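Long-range contacts in putative hydrolase (Chloroflexus aurantiacus J-10-fl, PDB 3CMN), which probably hydrolyses peptide bonds as a zincin-like, metal-dependent peptidase, though its substrate is unknown: residues Y48-A53 against S173-R178; L156-P161 against L183-H188. One frame throughout, in Å; residues are numbered along the deposited sequence.

Interaction 1: Y48-A53 against S173-R178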
loop_
_atom_site.group_PDB
_atom_site.type_symbol
_atom_site.label_atom_id
_atom_site.label_comp_id
_atom_site.label_asym_id
_atom_site.label_seq_id
_atom_site.Cartn_x
_atom_site.Cartn_y
_atom_site.Cartn_z
ATOM N N TYR A 48 13.018 14.483 1.916
ATOM C CA TYR A 48 12.612 13.094 2.157
ATOM C C TYR A 48 13.660 12.324 2.956
ATOM O O TYR A 48 13.321 11.554 3.861
ATOM C CB TYR A 48 12.347 12.352 0.834
ATOM C CG TYR A 48 11.085 12.774 0.130
ATOM C CD1 TYR A 48 11.126 13.296 -1.157
ATOM C CD2 TYR A 48 9.855 12.666 0.755
ATOM C CE1 TYR A 48 9.965 13.708 -1.798
ATOM C CE2 TYR A 48 8.690 13.071 0.125
ATOM C CZ TYR A 48 8.753 13.596 -1.149
ATOM O OH TYR A 48 7.594 14.034 -1.745
ATOM N N ALA A 49 14.931 12.536 2.631
ATOM C CA ALA A 49 16.002 11.839 3.335
ATOM C C ALA A 49 15.905 12.082 4.833
ATOM O O ALA A 49 15.989 11.142 5.629
ATOM C CB ALA A 49 17.360 12.296 2.824
ATOM N N ARG A 50 15.725 13.340 5.225
ATOM C CA ARG A 50 15.631 13.639 6.642
ATOM C C ARG A 50 14.290 13.214 7.225
ATOM O O ARG A 50 14.218 12.844 8.392
ATOM C CB ARG A 50 15.883 15.125 6.908
ATOM C CG ARG A 50 14.796 16.043 6.396
ATOM C CD ARG A 50 14.840 17.388 7.094
ATOM N NE ARG A 50 13.515 17.986 7.083
ATOM C CZ ARG A 50 13.083 18.810 6.141
ATOM N NH1 ARG A 50 13.882 19.151 5.144
ATOM N NH2 ARG A 50 11.834 19.247 6.165
ATOM N N MET A 51 13.218 13.259 6.435
ATOM C CA MET A 51 11.920 12.839 6.963
ATOM C C MET A 51 11.902 11.321 7.251
ATOM O O MET A 51 11.184 10.873 8.144
ATOM C CB MET A 51 10.771 13.208 6.002
ATOM C CG MET A 51 10.610 14.705 5.716
ATOM S SD MET A 51 9.150 15.053 4.769
ATOM C CE MET A 51 8.853 16.773 5.211
ATOM N N VAL A 52 12.678 10.535 6.500
ATOM C CA VAL A 52 12.734 9.094 6.739
ATOM C C VAL A 52 13.682 8.803 7.915
ATOM O O VAL A 52 13.448 7.875 8.686
ATOM C CB VAL A 52 13.227 8.267 5.493
ATOM C CG1 VAL A 52 12.330 8.500 4.289
ATOM C CG2 VAL A 52 14.650 8.604 5.161
ATOM N N ALA A 53 14.740 9.605 8.054
ATOM C CA ALA A 53 15.704 9.429 9.146
ATOM C C ALA A 53 14.997 9.583 10.481
ATOM O O ALA A 53 15.322 8.914 11.460
ATOM C CB ALA A 53 16.820 10.453 9.036
ATOM N N SER A 173 -0.204 22.001 3.399
ATOM C CA SER A 173 1.141 22.451 3.702
ATOM C C SER A 173 2.206 21.575 3.017
ATOM O O SER A 173 2.143 20.349 3.060
ATOM C CB SER A 173 1.329 22.421 5.224
ATOM O OG SER A 173 2.672 22.665 5.603
ATOM N N ASP A 174 3.185 22.211 2.388
ATOM C CA ASP A 174 4.251 21.495 1.710
ATOM C C ASP A 174 4.937 20.534 2.677
ATOM O O ASP A 174 4.982 19.330 2.452
ATOM C CB ASP A 174 5.265 22.505 1.160
ATOM C CG ASP A 174 6.470 21.852 0.505
ATOM O OD1 ASP A 174 7.191 21.092 1.177
ATOM O OD2 ASP A 174 6.708 22.115 -0.693
ATOM N N GLU A 175 5.472 21.079 3.759
ATOM C CA GLU A 175 6.175 20.282 4.750
ATOM C C GLU A 175 5.319 19.217 5.423
ATOM O O GLU A 175 5.697 18.052 5.501
ATOM C CB GLU A 175 6.760 21.205 5.818
ATOM C CG GLU A 175 7.612 20.526 6.873
ATOM C CD GLU A 175 8.979 20.102 6.363
ATOM O OE1 GLU A 175 9.365 20.491 5.234
ATOM O OE2 GLU A 175 9.680 19.378 7.105
ATOM N N ASP A 176 4.162 19.621 5.922
ATOM C CA ASP A 176 3.289 18.693 6.631
ATOM C C ASP A 176 2.774 17.520 5.805
ATOM O O ASP A 176 2.759 16.376 6.280
ATOM C CB ASP A 176 2.124 19.462 7.253
ATOM C CG ASP A 176 2.550 20.266 8.465
ATOM O OD1 ASP A 176 3.745 20.621 8.566
ATOM O OD2 ASP A 176 1.688 20.554 9.318
ATOM N N PHE A 177 2.351 17.793 4.574
ATOM C CA PHE A 177 1.847 16.728 3.726
ATOM C C PHE A 177 2.929 15.709 3.367
ATOM O O PHE A 177 2.684 14.508 3.379
ATOM C CB PHE A 177 1.236 17.292 2.453
ATOM C CG PHE A 177 0.622 16.248 1.573
ATOM C CD1 PHE A 177 -0.262 15.300 2.102
ATOM C CD2 PHE A 177 0.913 16.211 0.219
ATOM C CE1 PHE A 177 -0.848 14.328 1.288
ATOM C CE2 PHE A 177 0.337 15.247 -0.609
ATOM C CZ PHE A 177 -0.550 14.300 -0.067
ATOM N N ARG A 178 4.131 16.183 3.060
ATOM C CA ARG A 178 5.207 15.273 2.706
ATOM C C ARG A 178 5.732 14.474 3.893
ATOM O O ARG A 178 6.273 13.388 3.715
ATOM C CB ARG A 178 6.329 16.034 1.997
ATOM C CG ARG A 178 5.928 16.422 0.595
ATOM C CD ARG A 178 6.984 17.241 -0.081
ATOM N NE ARG A 178 6.565 17.611 -1.427
ATOM C CZ ARG A 178 5.585 18.461 -1.699
ATOM N NH1 ARG A 178 4.911 19.045 -0.716
ATOM N NH2 ARG A 178 5.284 18.727 -2.961
#
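Glu175 carries its CG anti to the backbone N (chi1 -176°) and then bends at chi2, which turns its carboxylate to Arg50 and Met51 on the other helix. Arg50 starts with CG between the backbone N and the carbonyl carbon, then runs extended to NE and comes from the opposite direction. The two form a salt bridge. The modelled distance of 2.4 Å between Arg50 NH2 and Glu175 OE2 is doubtfully short. The carboxylate sits at the edge of the guanidinium, and their planes are only 9° apart.

Away from this exposed ion pair the contact is buried. Met51 reaches across with an extended chain. Met51 CE lies 3.4 Å from Glu175 O, and Met51 SD is 4.1 Å from Arg178 CB. Tyr48 OH packs 3.7 Å from Arg178 CD and has no polar partner in the model. Arg178 turns its charge elsewhere: Arg178 NH1 donates to Asp174 O at 3.2 Å, and NH2 forms a salt bridge with Glu160.

The short helix segments cross at -52°, with axes 11.5 Å apart. Helix 41-63 thus packs on the first turn of helix 174-193. Helix 160-169 adjoins both through Tyr48 and Arg178, and strand 73-76 meets Tyr48 at Val76.

Interaction 2: L156-P161 against L183-H188; sequences LYFVEP and LHEMTH
Leu156 of strand 155-158 packs on Glu185 of helix 174-193. With His184 and His188, Glu185 spells the HExxH pattern of zincin metallopeptidases. The match is one of sequence and geometry, consistent with the family, and no metal is bound to the histidines here. The short strand and helix segments run at 147°, and the contact is buried.

Glu185 CB points toward the strand. Glu185 CG lies 3.8 Å from Leu156 CD2 and 4.1 Å from Phe158 CE2. The chain then bends at chi2 (86°), and Glu185 CD comes to 4.2 Å from Tyr157 O. At the tip, Glu185 OE2 is 3.6 Å from Phe158 CD2. Glu185 OE2 also approaches Tyr157 O to 3.2 Å, but this is a pair of acceptors and not a hydrogen bond. Gln141 N gives OE2 a weak hydrogen bond. Cutting Glu185 back to an alanine removes CG and the carboxylate, which would probably open a gap beside Leu156 and Phe158 and leave Gln141 N without this weak acceptor.

Beside this, Leu156 CD1 and Met186 SD meet at a looser 4.4 Å. Within the helix, Leu183 O accepts two bonds, from Thr187 N and from Thr187 OG1 at 2.7 Å, and the two donors arrive from opposite faces of the carbonyl plane.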
loop_
_atom_site.group_PDB
_atom_site.type_symbol
_atom_site.label_atom_id
_atom_site.label_comp_id
_atom_site.label_asym_id
_atom_site.label_seq_id
_atom_site.Cartn_x
_atom_site.Cartn_y
_atom_site.Cartn_z
ATOM N N LEU A 156 13.048 3.746 -0.208
ATOM C CA LEU A 156 11.680 4.197 -0.432
ATOM C C LEU A 156 11.705 5.215 -1.557
ATOM O O LEU A 156 12.689 5.936 -1.723
ATOM C CB LEU A 156 11.102 4.847 0.831
ATOM C CG LEU A 156 10.683 3.928 1.983
ATOM C CD1 LEU A 156 10.279 4.767 3.183
ATOM C CD2 LEU A 156 9.509 3.051 1.551
ATOM N N TYR A 157 10.640 5.256 -2.352
ATOM C CA TYR A 157 10.556 6.238 -3.433
ATOM C C TYR A 157 9.288 7.041 -3.271
ATOM O O TYR A 157 8.328 6.591 -2.654
ATOM C CB TYR A 157 10.617 5.584 -4.831
ATOM C CG TYR A 157 9.461 4.664 -5.209
ATOM C CD1 TYR A 157 8.182 5.176 -5.469
ATOM C CD2 TYR A 157 9.660 3.282 -5.345
ATOM C CE1 TYR A 157 7.128 4.334 -5.854
ATOM C CE2 TYR A 157 8.610 2.430 -5.735
ATOM C CZ TYR A 157 7.350 2.961 -5.984
ATOM O OH TYR A 157 6.304 2.128 -6.332
ATOM N N PHE A 158 9.308 8.246 -3.815
ATOM C CA PHE A 158 8.175 9.148 -3.748
ATOM C C PHE A 158 7.996 9.723 -5.138
ATOM O O PHE A 158 8.960 10.166 -5.748
ATOM C CB PHE A 158 8.462 10.276 -2.741
ATOM C CG PHE A 158 8.846 9.778 -1.364
ATOM C CD1 PHE A 158 10.141 9.361 -1.091
ATOM C CD2 PHE A 158 7.890 9.684 -0.352
ATOM C CE1 PHE A 158 10.484 8.852 0.172
ATOM C CE2 PHE A 158 8.216 9.178 0.912
ATOM C CZ PHE A 158 9.518 8.760 1.174
ATOM N N VAL A 159 6.787 9.658 -5.658
ATOM C CA VAL A 159 6.529 10.291 -6.946
ATOM C C VAL A 159 6.138 11.753 -6.762
ATOM O O VAL A 159 4.972 12.093 -6.812
ATOM C CB VAL A 159 5.438 9.544 -7.732
ATOM C CG1 VAL A 159 5.429 9.990 -9.186
ATOM C CG2 VAL A 159 5.642 8.040 -7.629
ATOM N N GLU A 160 7.118 12.589 -6.435
ATOM C CA GLU A 160 6.959 13.979 -6.028
ATOM C C GLU A 160 5.970 14.707 -6.931
ATOM O O GLU A 160 5.219 15.558 -6.402
ATOM C CB GLU A 160 8.310 14.696 -6.026
ATOM C CG GLU A 160 8.538 15.588 -4.817
ATOM C CD GLU A 160 7.842 16.930 -4.942
ATOM O OE1 GLU A 160 7.802 17.474 -6.066
ATOM O OE2 GLU A 160 7.338 17.435 -3.918
ATOM N N PRO A 161 5.970 14.523 -8.239
ATOM C CA PRO A 161 5.039 15.274 -9.089
ATOM C C PRO A 161 3.586 15.117 -8.676
ATOM O O PRO A 161 2.859 16.104 -8.585
ATOM C CB PRO A 161 5.319 14.721 -10.487
ATOM C CG PRO A 161 6.794 14.383 -10.427
ATOM C CD PRO A 161 6.915 13.732 -9.055
ATOM N N LEU A 183 5.614 9.271 6.646
ATOM C CA LEU A 183 5.183 8.481 7.793
ATOM C C LEU A 183 4.302 7.326 7.336
ATOM O O LEU A 183 4.419 6.199 7.804
ATOM C CB LEU A 183 4.408 9.361 8.768
ATOM C CG LEU A 183 5.236 10.354 9.572
ATOM C CD1 LEU A 183 4.314 11.247 10.382
ATOM C CD2 LEU A 183 6.199 9.591 10.476
ATOM N N HIS A 184 3.405 7.629 6.416
ATOM C CA HIS A 184 2.510 6.631 5.881
ATOM C C HIS A 184 3.346 5.556 5.151
ATOM O O HIS A 184 3.131 4.360 5.307
ATOM C CB HIS A 184 1.540 7.339 4.942
ATOM C CG HIS A 184 0.550 6.433 4.294
ATOM N ND1 HIS A 184 0.478 6.275 2.927
ATOM C CD2 HIS A 184 -0.415 5.643 4.819
ATOM C CE1 HIS A 184 -0.490 5.426 2.637
ATOM N NE2 HIS A 184 -1.048 5.028 3.765
ATOM N N GLU A 185 4.329 6.008 4.391
ATOM C CA GLU A 185 5.215 5.140 3.627
ATOM C C GLU A 185 6.039 4.208 4.526
ATOM O O GLU A 185 6.143 2.998 4.276
ATOM C CB GLU A 185 6.181 6.007 2.817
ATOM C CG GLU A 185 6.609 5.443 1.505
ATOM C CD GLU A 185 5.630 5.781 0.409
ATOM O OE1 GLU A 185 4.490 5.262 0.456
ATOM O OE2 GLU A 185 6.006 6.571 -0.491
ATOM N N MET A 186 6.654 4.787 5.553
ATOM C CA MET A 186 7.481 4.024 6.462
ATOM C C MET A 186 6.634 3.040 7.248
ATOM O O MET A 186 7.070 1.924 7.531
ATOM C CB MET A 186 8.239 4.958 7.412
ATOM C CG MET A 186 9.259 4.261 8.309
ATOM S SD MET A 186 10.709 3.728 7.427
ATOM C CE MET A 186 10.206 2.172 6.972
ATOM N N THR A 187 5.421 3.447 7.589
ATOM C CA THR A 187 4.546 2.559 8.330
ATOM C C THR A 187 4.339 1.272 7.538
ATOM O O THR A 187 4.551 0.172 8.057
ATOM C CB THR A 187 3.187 3.230 8.649
ATOM O OG1 THR A 187 3.414 4.364 9.492
ATOM C CG2 THR A 187 2.274 2.266 9.391
ATOM N N HIS A 188 3.968 1.412 6.270
ATOM C CA HIS A 188 3.748 0.245 5.432
ATOM C C HIS A 188 5.002 -0.583 5.175
ATOM O O HIS A 188 4.918 -1.790 4.954
ATOM C CB HIS A 188 3.091 0.663 4.121
ATOM C CG HIS A 188 1.686 1.135 4.301
ATOM N ND1 HIS A 188 0.666 0.791 3.439
ATOM C CD2 HIS A 188 1.117 1.866 5.286
ATOM C CE1 HIS A 188 -0.474 1.286 3.893
ATOM N NE2 HIS A 188 -0.226 1.942 5.013
#

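How the interactions relate
The two contacts lie on the same helix, 174-193. Interaction 1 uses its first turn, and interaction 2 uses the middle, which carries the HExxH pattern. Their centres are about 10 Å apart, and they touch directly. The 2.6 Å bond between Arg178 NH2 and Glu160 OE2 joins the two contacts. The rings of Tyr48 and Phe158 stack, with Tyr48 CE2 3.5 Å from Phe158 CD2. Tyr48 OH also packs 3.6 Å from Glu160 CG. Tyr48 lies near the HExxH residues, the probable active site, without touching them, and Phe158 bridges it to Glu185.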